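PDB 6WQV: endoglucanase from Ruminococcus champanellensis, which probably hydrolyses internal beta-1,4 linkages in cellulose and related plant polysaccharides as a broad-specificity endoglucanase of glycoside hydrolase family 5. Local coordinates for residues T45-E50 with C55-K60; D64-G69 with G334-G339; V76-I81 with N98-V103. All blocks are in the same frame, centred on the assembly; numbering follows the deposited sequence.

Contact 1: T45-E50 with C55-K60; sequences TPAQSE and CPMTTK
Glu50, in the last turn of helix 46-50, holds Thr58 through its buried carboxylate. Both lie in the long connection between barrel strands 26-29 and 73-76 of a TIM barrel, where excursions of this kind commonly flank the substrate cleft; the side chain of Cys55 is about 8 Å from a bound glucose unit. The first torsion turns CG of Glu50 opposite its backbone N (chi1 -177°), and the extended chain beyond carries the acid across to the other segment. There OE2 accepts twice from one residue. Thr58 OG1 donates to Glu50 OE2 over 2.8 Å, arriving nearly in line with the C-O bond. Thr58 N reaches the same Glu50 OE2 at 2.8 Å by a nearly straight bond (166°) from above the carboxylate plane. The other oxygen, OE1, forms a salt bridge with Arg99 NE, so both oxygens are engaged, which is consistent with an ionised acid. An alanine here would remove the acceptor shared by Thr58 N and OG1, and would probably leave the charge of Arg99 without this mate. Met57 crosses Glu50 at about a right angle, its doubly bent chain laying CE 3.3 Å from Glu50 OE1 while SD packs against Ala47 CB. At the start of the helix Thr45 and Gln48 form a capping box: Gln48 N gives its hydrogen to Thr45 OG1 at 3.0 Å, and Gln48 OE1 returns an acceptor to Thr45 N at 2.9 Å. The backbone at the far end is joined through a water that donates to Glu50 O at 2.7 Å and accepts from Cys55 N at 3.2 Å.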
ATOM      1  N   THR A  45      19.950 -10.679  -6.045  1.00 17.02           N
ATOM      2  CA  THR A  45      20.520  -9.877  -4.983  1.00 17.03           C
ATOM      3  C   THR A  45      19.576  -8.715  -4.681  1.00 16.08           C
ATOM      4  O   THR A  45      18.692  -8.390  -5.482  1.00 15.67           O
ATOM      5  CB  THR A  45      21.869  -9.310  -5.410  1.00 18.27           C
ATOM      6  OG1 THR A  45      21.661  -8.354  -6.456  1.00 18.44           O
ATOM      7  CG2 THR A  45      22.802 -10.402  -5.898  1.00 20.15           C
ATOM      8  N   PRO A  46      19.731  -8.075  -3.524  1.00 14.08           N
ATOM      9  CA  PRO A  46      18.914  -6.881  -3.240  1.00 13.67           C
ATOM     10  C   PRO A  46      18.996  -5.834  -4.340  1.00 12.81           C
ATOM     11  O   PRO A  46      17.970  -5.254  -4.714  1.00 13.25           O
ATOM     12  CB  PRO A  46      19.466  -6.389  -1.894  1.00 15.55           C
ATOM     13  CG  PRO A  46      19.975  -7.663  -1.227  1.00 15.30           C
ATOM     14  CD  PRO A  46      20.532  -8.508  -2.361  1.00 14.56           C
ATOM     15  N   ALA A  47      20.186  -5.602  -4.893  1.00 15.78           N
ATOM     16  CA  ALA A  47      20.320  -4.587  -5.932  1.00 15.89           C
ATOM     17  C   ALA A  47      19.622  -5.022  -7.216  1.00 16.11           C
ATOM     18  O   ALA A  47      18.989  -4.203  -7.894  1.00 16.77           O
ATOM     19  CB  ALA A  47      21.798  -4.286  -6.182  1.00 18.53           C
ATOM     20  N   GLN A  48      19.722  -6.305  -7.568  1.00 14.91           N
ATOM     21  CA  GLN A  48      19.049  -6.790  -8.771  1.00 17.02           C
ATOM     22  C   GLN A  48      17.540  -6.621  -8.670  1.00 16.63           C
ATOM     23  O   GLN A  48      16.876  -6.290  -9.659  1.00 18.18           O
ATOM     24  CB  GLN A  48      19.414  -8.253  -9.022  1.00 15.25           C
ATOM     25  CG  GLN A  48      20.821  -8.430  -9.555  1.00 17.38           C
ATOM     26  CD  GLN A  48      21.292  -9.871  -9.570  1.00 17.88           C
ATOM     27  OE1 GLN A  48      20.812 -10.712  -8.806  1.00 18.24           O
ATOM     28  NE2 GLN A  48      22.247 -10.163 -10.437  1.00 21.85           N
ATOM     29  N   SER A  49      16.974  -6.856  -7.485  1.00 13.55           N
ATOM     30  CA  SER A  49      15.540  -6.668  -7.298  1.00 12.46           C
ATOM     31  C   SER A  49      15.160  -5.193  -7.357  1.00 12.04           C
ATOM     32  O   SER A  49      14.248  -4.801  -8.095  1.00 13.96           O
ATOM     33  CB  SER A  49      15.107  -7.239  -5.946  1.00 14.50           C
ATOM     34  OG  SER A  49      15.236  -8.647  -5.899  1.00 16.94           O
ATOM     35  N   GLU A  50      15.839  -4.357  -6.565  1.00 13.10           N
ATOM     36  CA  GLU A  50      15.411  -2.974  -6.414  1.00 14.32           C
ATOM     37  C   GLU A  50      15.443  -2.223  -7.737  1.00 14.74           C
ATOM     38  O   GLU A  50      14.629  -1.313  -7.948  1.00 14.46           O
ATOM     39  CB  GLU A  50      16.284  -2.279  -5.364  1.00 13.64           C
ATOM     40  CG  GLU A  50      15.883  -0.834  -5.070  1.00 12.53           C
ATOM     41  CD  GLU A  50      16.524  -0.253  -3.812  1.00 12.56           C
ATOM     42  OE1 GLU A  50      17.227  -0.987  -3.075  1.00 13.34           O
ATOM     43  OE2 GLU A  50      16.313   0.956  -3.555  1.00 12.69           O
ATOM     44  N   CYS A  55      13.731   1.620 -11.747  1.00 16.63           N
ATOM     45  CA  CYS A  55      14.038   2.578 -10.711  1.00 16.21           C
ATOM     46  C   CYS A  55      15.503   2.482 -10.313  1.00 16.06           C
ATOM     47  O   CYS A  55      16.089   1.392 -10.352  1.00 16.18           O
ATOM     48  CB  CYS A  55      13.151   2.317  -9.491  1.00 15.63           C
ATOM     49  SG  CYS A  55      11.405   2.659  -9.832  1.00 15.15           S
ATOM     50  N   PRO A  56      16.127   3.605  -9.981  1.00 15.16           N
ATOM     51  CA  PRO A  56      17.490   3.574  -9.448  1.00 15.80           C
ATOM     52  C   PRO A  56      17.470   3.123  -7.996  1.00 13.64           C
ATOM     53  O   PRO A  56      16.424   3.020  -7.360  1.00 14.04           O
ATOM     54  CB  PRO A  56      17.932   5.037  -9.561  1.00 16.81           C
ATOM     55  CG  PRO A  56      16.661   5.806  -9.375  1.00 18.25           C
ATOM     56  CD  PRO A  56      15.579   4.977 -10.033  1.00 15.96           C
ATOM     57  N   MET A  57      18.663   2.856  -7.468  1.00 15.15           N
ATOM     58  CA  MET A  57      18.775   2.597  -6.040  1.00 15.35           C
ATOM     59  C   MET A  57      18.220   3.784  -5.256  1.00 13.36           C
ATOM     60  O   MET A  57      18.557   4.938  -5.527  1.00 14.21           O
ATOM     61  CB  MET A  57      20.235   2.342  -5.672  1.00 15.63           C
ATOM     62  CG  MET A  57      20.792   1.028  -6.202  1.00 16.55           C
ATOM     63  SD  MET A  57      19.999  -0.425  -5.480  1.00 19.63           S
ATOM     64  CE  MET A  57      20.366  -0.122  -3.755  1.00 21.15           C
ATOM     65  N   THR A  58      17.343   3.505  -4.295  1.00 10.99           N
ATOM     66  CA  THR A  58      16.716   4.572  -3.529  1.00 10.47           C
ATOM     67  C   THR A  58      17.751   5.229  -2.631  1.00 10.64           C
ATOM     68  O   THR A  58      18.632   4.563  -2.081  1.00 11.80           O
ATOM     69  CB  THR A  58      15.579   4.015  -2.670  1.00 11.05           C
ATOM     70  OG1 THR A  58      14.709   3.213  -3.484  1.00 11.86           O
ATOM     71  CG2 THR A  58      14.764   5.143  -2.004  1.00 11.27           C
ATOM     72  N   THR A  59      17.658   6.551  -2.499  1.00 11.42           N
ATOM     73  CA  THR A  59      18.543   7.301  -1.624  1.00 11.81           C
ATOM     74  C   THR A  59      17.726   8.131  -0.643  1.00 10.71           C
ATOM     75  O   THR A  59      16.557   8.452  -0.872  1.00 10.63           O
ATOM     76  CB  THR A  59      19.436   8.257  -2.416  1.00 11.93           C
ATOM     77  OG1 THR A  59      18.596   9.242  -3.032  1.00 13.23           O
ATOM     78  CG2 THR A  59      20.235   7.509  -3.451  1.00 12.06           C
ATOM     79  N   LYS A  60      18.383   8.510   0.454  1.00 11.59           N
ATOM     80  CA  LYS A  60      17.771   9.440   1.398  1.00 13.40           C
ATOM     81  C   LYS A  60      17.359  10.735   0.705  1.00 12.63           C
ATOM     82  O   LYS A  60      16.309  11.305   1.011  1.00 13.66           O
ATOM     83  CB  LYS A  60      18.767   9.719   2.524  1.00 15.48           C
ATOM     84  CG  LYS A  60      18.342  10.761   3.519  1.00 22.84           C
ATOM     85  CD  LYS A  60      17.210  10.245   4.393  1.00 24.25           C
ATOM     86  CE  LYS A  60      17.264  10.860   5.781  1.00 26.26           C
ATOM     87  NZ  LYS A  60      17.175  12.348   5.748  1.00 26.25           N
TER
HETATM   88  O   HOH W   1      12.990  -0.995 -10.095  1.00 14.93           O

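Contact 2: D64-G69 with G334-G339; sequences DKVKEG and GLLNRG
In Leu336 the first torsion swings CG to the far side from the main-chain N (chi1 175°), so that the forked end meets Lys65 and Val66 on helix 60-68. Val66 answers with CG2, the methyl that its own torsion (chi1 170°) leaves beside the backbone N. One prong of the fork, Leu336 CD1, rests 3.7 Å from Lys65 CG, and the other, CD2, lies 3.8 Å from Val66 CG2, with the Val66 and Leu336 side chains crossing at about a right angle. Only the aliphatic root of the lysine takes part. Its chain bends at chi2 (67°) and leads the ammonium away from the leucine, to a salt bridge of 3.2 Å in which Lys65 NZ meets Glu68 OE2 from above the carboxylate plane. Trp343, on the strand paired with 336-337, touches both Lys65 and Leu336, while Trp27 of strand 26-29 lies against Val66. A two-stranded antiparallel hairpin, set between the last barrel strand and the C-terminal helix 346-353, thus packs on helix 60-68, which lies between the first and second barrel strands, at the seam where a TIM barrel closes.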
ATOM      1  N   ASP A  64      13.956  12.808   1.105  1.00 12.42           N
ATOM      2  CA  ASP A  64      13.973  14.214   1.504  1.00 11.63           C
ATOM      3  C   ASP A  64      13.139  15.064   0.541  1.00 11.41           C
ATOM      4  O   ASP A  64      12.439  16.000   0.952  1.00 11.77           O
ATOM      5  CB  ASP A  64      15.401  14.780   1.494  1.00 11.70           C
ATOM      6  CG  ASP A  64      16.301  14.222   2.584  1.00 17.16           C
ATOM      7  OD1 ASP A  64      15.832  13.487   3.476  1.00 18.89           O
ATOM      8  OD2 ASP A  64      17.514  14.549   2.546  1.00 17.93           O
ATOM      9  N   LYS A  65      13.268  14.798  -0.764  1.00 11.31           N
ATOM     10  CA  LYS A  65      12.529  15.553  -1.771  1.00 11.41           C
ATOM     11  C   LYS A  65      11.029  15.294  -1.684  1.00 11.79           C
ATOM     12  O   LYS A  65      10.221  16.219  -1.828  1.00 12.01           O
ATOM     13  CB  LYS A  65      13.066  15.203  -3.162  1.00 12.44           C
ATOM     14  CG  LYS A  65      12.425  15.964  -4.303  1.00 15.48           C
ATOM     15  CD  LYS A  65      12.758  17.439  -4.258  1.00 20.19           C
ATOM     16  CE  LYS A  65      12.290  18.109  -5.536  1.00 25.35           C
ATOM     17  NZ  LYS A  65      12.688  19.531  -5.588  1.00 28.93           N
ATOM     18  N   VAL A  66      10.639  14.039  -1.459  1.00 12.03           N
ATOM     19  CA  VAL A  66       9.234  13.710  -1.234  1.00 12.51           C
ATOM     20  C   VAL A  66       8.664  14.530  -0.077  1.00 11.09           C
ATOM     21  O   VAL A  66       7.584  15.114  -0.187  1.00 12.18           O
ATOM     22  CB  VAL A  66       9.101  12.194  -1.016  1.00 11.02           C
ATOM     23  CG1 VAL A  66       7.718  11.822  -0.530  1.00 11.82           C
ATOM     24  CG2 VAL A  66       9.451  11.453  -2.314  1.00 11.71           C
ATOM     25  N   LYS A  67       9.393  14.605   1.040  1.00 11.60           N
ATOM     26  CA  LYS A  67       8.926  15.405   2.173  1.00 12.46           C
ATOM     27  C   LYS A  67       8.837  16.888   1.811  1.00 11.63           C
ATOM     28  O   LYS A  67       7.843  17.560   2.121  1.00 13.54           O
ATOM     29  CB  LYS A  67       9.836  15.181   3.385  1.00 11.89           C
ATOM     30  CG  LYS A  67       9.405  15.939   4.636  1.00 14.14           C
ATOM     31  CD  LYS A  67      10.340  15.677   5.812  1.00 17.07           C
ATOM     32  CE  LYS A  67       9.984  16.586   6.989  1.00 21.43           C
ATOM     33  NZ  LYS A  67      10.776  16.304   8.223  1.00 21.73           N
ATOM     34  N   GLU A  68       9.879  17.417   1.152  1.00 12.54           N
ATOM     35  CA  GLU A  68       9.875  18.809   0.714  1.00 15.12           C
ATOM     36  C   GLU A  68       8.672  19.126  -0.162  1.00 14.01           C
ATOM     37  O   GLU A  68       8.134  20.236  -0.101  1.00 16.18           O
ATOM     38  CB  GLU A  68      11.166  19.091  -0.059  1.00 16.54           C
ATOM     39  CG  GLU A  68      11.361  20.504  -0.586  1.00 20.24           C
ATOM     40  CD  GLU A  68      12.487  20.563  -1.617  1.00 24.72           C
ATOM     41  OE1 GLU A  68      13.609  20.112  -1.305  1.00 26.68           O
ATOM     42  OE2 GLU A  68      12.245  21.031  -2.752  1.00 29.37           O
ATOM     43  N   GLY A  69       8.227  18.169  -0.970  1.00 13.22           N
ATOM     44  CA  GLY A  69       7.099  18.422  -1.841  1.00 14.41           C
ATOM     45  C   GLY A  69       5.759  18.462  -1.142  1.00 14.52           C
ATOM     46  O   GLY A  69       4.767  18.850  -1.769  1.00 16.27           O
ATOM     47  N   GLY A 334       4.590   8.053 -12.692  1.00 11.31           N
ATOM     48  CA  GLY A 334       5.639   8.840 -12.076  1.00 11.03           C
ATOM     49  C   GLY A 334       5.174  10.233 -11.692  1.00 10.04           C
ATOM     50  O   GLY A 334       4.344  10.852 -12.360  1.00 11.86           O
ATOM     51  N   LEU A 335       5.752  10.741 -10.607  1.00 10.48           N
ATOM     52  CA  LEU A 335       5.497  12.098 -10.142  1.00 11.68           C
ATOM     53  C   LEU A 335       6.839  12.739  -9.831  1.00 10.88           C
ATOM     54  O   LEU A 335       7.144  13.817 -10.354  1.00 13.06           O
ATOM     55  CB  LEU A 335       4.564  12.073  -8.934  1.00 13.87           C
ATOM     56  CG  LEU A 335       3.950  13.392  -8.478  1.00 13.91           C
ATOM     57  CD1 LEU A 335       3.021  13.966  -9.528  1.00 20.43           C
ATOM     58  CD2 LEU A 335       3.193  13.185  -7.181  1.00 15.10           C
ATOM     59  N   LEU A 336       7.653  12.068  -9.018  1.00 10.74           N
ATOM     60  CA  LEU A 336       9.040  12.462  -8.788  1.00 11.65           C
ATOM     61  C   LEU A 336       9.924  11.743  -9.795  1.00 10.80           C
ATOM     62  O   LEU A 336       9.925  10.509  -9.862  1.00 12.19           O
ATOM     63  CB  LEU A 336       9.487  12.061  -7.380  1.00 13.48           C
ATOM     64  CG  LEU A 336      10.967  12.305  -7.041  1.00 13.94           C
ATOM     65  CD1 LEU A 336      11.289  13.787  -7.128  1.00 15.66           C
ATOM     66  CD2 LEU A 336      11.279  11.748  -5.657  1.00 16.27           C
ATOM     67  N   ASN A 337      10.694  12.502 -10.570  1.00 10.61           N
ATOM     68  CA  ASN A 337      11.728  11.909 -11.407  1.00 11.78           C
ATOM     69  C   ASN A 337      12.928  11.681 -10.497  1.00 11.24           C
ATOM     70  O   ASN A 337      13.628  12.624 -10.118  1.00 12.43           O
ATOM     71  CB  ASN A 337      12.040  12.812 -12.592  1.00 13.52           C
ATOM     72  CG  ASN A 337      13.011  12.186 -13.556  1.00 13.78           C
ATOM     73  OD1 ASN A 337      13.903  11.431 -13.166  1.00 14.69           O
ATOM     74  ND2 ASN A 337      12.852  12.496 -14.836  1.00 15.96           N
ATOM     75  N   ARG A 338      13.165  10.422 -10.118  1.00 12.03           N
ATOM     76  CA  ARG A 338      14.124  10.139  -9.056  1.00 11.57           C
ATOM     77  C   ARG A 338      15.558  10.425  -9.484  1.00 14.11           C
ATOM     78  O   ARG A 338      16.383  10.823  -8.654  1.00 15.28           O
ATOM     79  CB  ARG A 338      13.975   8.686  -8.589  1.00 12.84           C
ATOM     80  CG  ARG A 338      12.648   8.390  -7.903  1.00 11.66           C
ATOM     81  CD  ARG A 338      12.572   6.963  -7.426  1.00 11.33           C
ATOM     82  NE  ARG A 338      11.185   6.525  -7.342  1.00 12.17           N
ATOM     83  CZ  ARG A 338      10.818   5.275  -7.100  1.00 10.58           C
ATOM     84  NH1 ARG A 338      11.727   4.342  -6.894  1.00 11.33           N
ATOM     85  NH2 ARG A 338       9.532   4.966  -7.073  1.00 11.10           N
ATOM     86  N   GLY A 339      15.882  10.227 -10.763  1.00 15.13           N
ATOM     87  CA  GLY A 339      17.244  10.442 -11.215  1.00 15.26           C
ATOM     88  C   GLY A 339      17.636  11.898 -11.324  1.00 16.31           C
ATOM     89  O   GLY A 339      18.807  12.233 -11.157  1.00 17.90           O
TER

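Contact 3: V76-I81 with N98-V103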
ATOM      1  N   VAL A  76       6.090   1.943   1.718  1.00  9.80           N
ATOM      2  CA  VAL A  76       7.214   1.187   1.172  1.00  9.76           C
ATOM      3  C   VAL A  76       6.709  -0.207   0.813  1.00 10.51           C
ATOM      4  O   VAL A  76       6.758  -1.121   1.660  1.00 11.14           O
ATOM      5  CB  VAL A  76       8.390   1.137   2.157  1.00 10.92           C
ATOM      6  CG1 VAL A  76       9.550   0.343   1.582  1.00 12.79           C
ATOM      7  CG2 VAL A  76       8.847   2.543   2.507  1.00 11.64           C
ATOM      8  N   PRO A  77       6.209  -0.412  -0.402  1.00  9.44           N
ATOM      9  CA  PRO A  77       5.784  -1.763  -0.801  1.00  9.46           C
ATOM     10  C   PRO A  77       7.000  -2.658  -0.958  1.00 10.43           C
ATOM     11  O   PRO A  77       7.993  -2.276  -1.587  1.00 11.40           O
ATOM     12  CB  PRO A  77       5.076  -1.537  -2.138  1.00 11.29           C
ATOM     13  CG  PRO A  77       5.717  -0.304  -2.706  1.00 11.61           C
ATOM     14  CD  PRO A  77       6.068   0.557  -1.506  1.00 10.55           C
ATOM     15  N   VAL A  78       6.935  -3.852  -0.383  1.00 10.50           N
ATOM     16  CA  VAL A  78       8.044  -4.788  -0.427  1.00 10.01           C
ATOM     17  C   VAL A  78       7.538  -6.146  -0.862  1.00  9.64           C
ATOM     18  O   VAL A  78       6.629  -6.708  -0.235  1.00 10.43           O
ATOM     19  CB  VAL A  78       8.759  -4.912   0.927  1.00 10.43           C
ATOM     20  CG1 VAL A  78       9.899  -5.926   0.824  1.00 11.92           C
ATOM     21  CG2 VAL A  78       9.256  -3.565   1.413  1.00 10.76           C
ATOM     22  N   SER A  79       8.133  -6.694  -1.909  1.00  9.77           N
ATOM     23  CA  SER A  79       7.894  -8.075  -2.300  1.00  9.49           C
ATOM     24  C   SER A  79       8.999  -8.929  -1.705  1.00 11.82           C
ATOM     25  O   SER A  79      10.184  -8.691  -1.959  1.00 13.29           O
ATOM     26  CB  SER A  79       7.821  -8.216  -3.815  1.00 11.61           C
ATOM     27  OG  SER A  79       6.683  -7.525  -4.302  1.00 12.21           O
ATOM     28  N   TRP A  80       8.607  -9.891  -0.875  1.00 11.90           N
ATOM     29  CA  TRP A  80       9.548 -10.742  -0.160  1.00 11.58           C
ATOM     30  C   TRP A  80       9.778 -12.083  -0.836  1.00 10.58           C
ATOM     31  O   TRP A  80      10.756 -12.762  -0.510  1.00 12.92           O
ATOM     32  CB  TRP A  80       9.030 -10.962   1.268  1.00 11.38           C
ATOM     33  CG  TRP A  80       8.782  -9.674   2.019  1.00  9.23           C
ATOM     34  CD1 TRP A  80       7.660  -8.894   1.969  1.00 10.28           C
ATOM     35  CD2 TRP A  80       9.687  -9.016   2.927  1.00 11.45           C
ATOM     36  NE1 TRP A  80       7.804  -7.801   2.796  1.00 10.25           N
ATOM     37  CE2 TRP A  80       9.036  -7.851   3.388  1.00 11.25           C
ATOM     38  CE3 TRP A  80      10.977  -9.299   3.391  1.00 12.18           C
ATOM     39  CZ2 TRP A  80       9.638  -6.967   4.286  1.00 11.49           C
ATOM     40  CZ3 TRP A  80      11.568  -8.421   4.292  1.00 12.30           C
ATOM     41  CH2 TRP A  80      10.896  -7.276   4.735  1.00 11.98           C
ATOM     42  N   ILE A  81       8.932 -12.450  -1.801  1.00 12.53           N
ATOM     43  CA  ILE A  81       8.938 -13.803  -2.355  1.00 13.87           C
ATOM     44  C   ILE A  81      10.316 -14.205  -2.881  1.00 14.36           C
ATOM     45  O   ILE A  81      10.786 -15.320  -2.635  1.00 15.99           O
ATOM     46  CB  ILE A  81       7.838 -13.951  -3.420  1.00 14.51           C
ATOM     47  CG1 ILE A  81       7.794 -15.374  -3.965  1.00 15.27           C
ATOM     48  CG2 ILE A  81       8.041 -12.958  -4.563  1.00 14.51           C
ATOM     49  CD1 ILE A  81       6.661 -15.616  -4.948  1.00 19.98           C
ATOM     50  N   ASN A  98      18.138  -6.241   5.603  1.00 12.76           N
ATOM     51  CA  ASN A  98      18.959  -5.077   5.924  1.00 13.40           C
ATOM     52  C   ASN A  98      18.647  -3.916   4.990  1.00 13.94           C
ATOM     53  O   ASN A  98      18.557  -2.763   5.428  1.00 13.27           O
ATOM     54  CB  ASN A  98      20.449  -5.417   5.832  1.00 15.58           C
ATOM     55  CG  ASN A  98      20.930  -6.318   6.954  1.00 18.76           C
ATOM     56  OD1 ASN A  98      20.241  -6.511   7.955  1.00 18.61           O
ATOM     57  ND2 ASN A  98      22.124  -6.870   6.795  1.00 19.54           N
ATOM     58  N   ARG A  99      18.493  -4.194   3.696  1.00 13.24           N
ATOM     59  CA  ARG A  99      18.176  -3.118   2.762  1.00 13.09           C
ATOM     60  C   ARG A  99      16.795  -2.540   3.032  1.00 11.51           C
ATOM     61  O   ARG A  99      16.608  -1.316   2.993  1.00 11.76           O
ATOM     62  CB  ARG A  99      18.291  -3.614   1.319  1.00 11.70           C
ATOM     63  CG  ARG A  99      17.932  -2.560   0.284  1.00 12.95           C
ATOM     64  CD  ARG A  99      18.782  -1.305   0.408  1.00 11.30           C
ATOM     65  NE  ARG A  99      18.341  -0.311  -0.564  1.00 12.57           N
ATOM     66  CZ  ARG A  99      18.634   0.986  -0.510  1.00 11.96           C
ATOM     67  NH1 ARG A  99      19.369   1.478   0.472  1.00 12.99           N
ATOM     68  NH2 ARG A  99      18.163   1.797  -1.447  1.00 13.44           N
ATOM     69  N   VAL A 100      15.800  -3.399   3.292  1.00 11.16           N
ATOM     70  CA  VAL A 100      14.473  -2.894   3.620  1.00 11.38           C
ATOM     71  C   VAL A 100      14.557  -1.950   4.814  1.00 10.58           C
ATOM     72  O   VAL A 100      13.946  -0.875   4.820  1.00 11.85           O
ATOM     73  CB  VAL A 100      13.493  -4.059   3.882  1.00 11.38           C
ATOM     74  CG1 VAL A 100      12.152  -3.519   4.368  1.00 13.53           C
ATOM     75  CG2 VAL A 100      13.282  -4.897   2.635  1.00 12.58           C
ATOM     76  N   GLN A 101      15.320  -2.332   5.835  1.00 11.32           N
ATOM     77  CA  GLN A 101      15.446  -1.468   7.007  1.00 11.90           C
ATOM     78  C   GLN A 101      16.118  -0.143   6.656  1.00 11.41           C
ATOM     79  O   GLN A 101      15.726   0.912   7.176  1.00 12.71           O
ATOM     80  CB  GLN A 101      16.197  -2.187   8.123  1.00 12.87           C
ATOM     81  CG  GLN A 101      16.356  -1.333   9.364  1.00 13.28           C
ATOM     82  CD  GLN A 101      16.746  -2.139  10.573  1.00 15.84           C
ATOM     83  OE1 GLN A 101      17.472  -3.125  10.465  1.00 17.48           O
ATOM     84  NE2 GLN A 101      16.268  -1.725  11.741  1.00 17.77           N
ATOM     85  N   GLU A 102      17.137  -0.175   5.791  1.00 12.11           N
ATOM     86  CA  GLU A 102      17.774   1.068   5.347  1.00 11.49           C
ATOM     87  C   GLU A 102      16.757   2.018   4.725  1.00 11.33           C
ATOM     88  O   GLU A 102      16.779   3.230   4.984  1.00 12.55           O
ATOM     89  CB  GLU A 102      18.865   0.763   4.315  1.00 14.88           C
ATOM     90  CG  GLU A 102      20.146   0.145   4.844  1.00 21.16           C
ATOM     91  CD  GLU A 102      21.209  -0.084   3.759  1.00 26.16           C
ATOM     92  OE1 GLU A 102      21.008   0.321   2.589  1.00 22.36           O
ATOM     93  OE2 GLU A 102      22.259  -0.675   4.088  1.00 30.05           O
ATOM     94  N   VAL A 103      15.886   1.497   3.859  1.00 10.86           N
ATOM     95  CA  VAL A 103      14.919   2.335   3.158  1.00 10.24           C
ATOM     96  C   VAL A 103      13.844   2.829   4.117  1.00 10.96           C
ATOM     97  O   VAL A 103      13.450   4.003   4.085  1.00 11.03           O
ATOM     98  CB  VAL A 103      14.319   1.575   1.963  1.00 10.94           C
ATOM     99  CG1 VAL A 103      13.171   2.359   1.358  1.00 12.05           C
ATOM    100  CG2 VAL A 103      15.386   1.299   0.911  1.00 13.24           C
TER
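Val76 and Val78 sit opposite Val103 and Val100, with CA atoms 8.0 Å apart for Val76 and Val103 and 7.8 Å for Val78 and Val100, so the chain leaving strand 73-76 runs counter to helix 94-108. Val100 is the shared partner on the helix. Its torsion puts CG1 opposite the backbone N (chi1 174°) and CG2 beside it, and both methyls point into the other segment. Val78 meets it tip to tip, CG1 lying 4.0 Å from Val100 CG2. Trp80 comes in obliquely: the outermost ring carbon, CH2, is 4.0 Å from each of Val100 CG1 and CG2, and so touches both branches. Further along, Val76 CG1 lies 4.2 Å from Val103 CG1. These residues occupy the interior of a beta-alpha-beta crossover, in which strand 73-76, helix 94-108 and the neighbouring parallel strand 113-117 form consecutive elements of the TIM barrel. Leu116 of that second strand touches both Val78 and Val100, filling in the same apolar layer. The indole has an apolar neighbour within its own segment too, since Val78 CG1 stands 3.3 Å above one face of the Trp80 ring, offset toward the rim. Its buried polar atom is satisfied by a main-chain acceptor, NE1 donating to Asn117 O, and this bond helps fix the ring's rotation. Within the helix, Val103 also lies over Arg99, its CG2 3.5 Å above the centre of the guanidinium group, while Glu102 OE1 accepts from Arg99 NH1 in the guanidinium plane, 2.9 Å away at an N-H...O angle of 154°. The same NH1 also bonds with Tyr106 OH.

Along the chain, contact 1 closes before either of the others opens, and contact 3 falls wholly within the long span of chain that contact 2 brackets. Contacts 1 and 3 are close neighbours, their centres about 10 Å apart, joined by Arg99 of helix 94-108, which also bonds Thr58 O through NH2. Contact 2 lies about 16 Å from contact 1, centre to centre, and meets it where Cys55 and Pro56 pack on Arg338; it does not touch contact 3. Helices 46-50 and 60-68 link contacts 1 and 2 in sequence. Together the three tie consecutive early elements of the barrel to each other and to its C-terminal end.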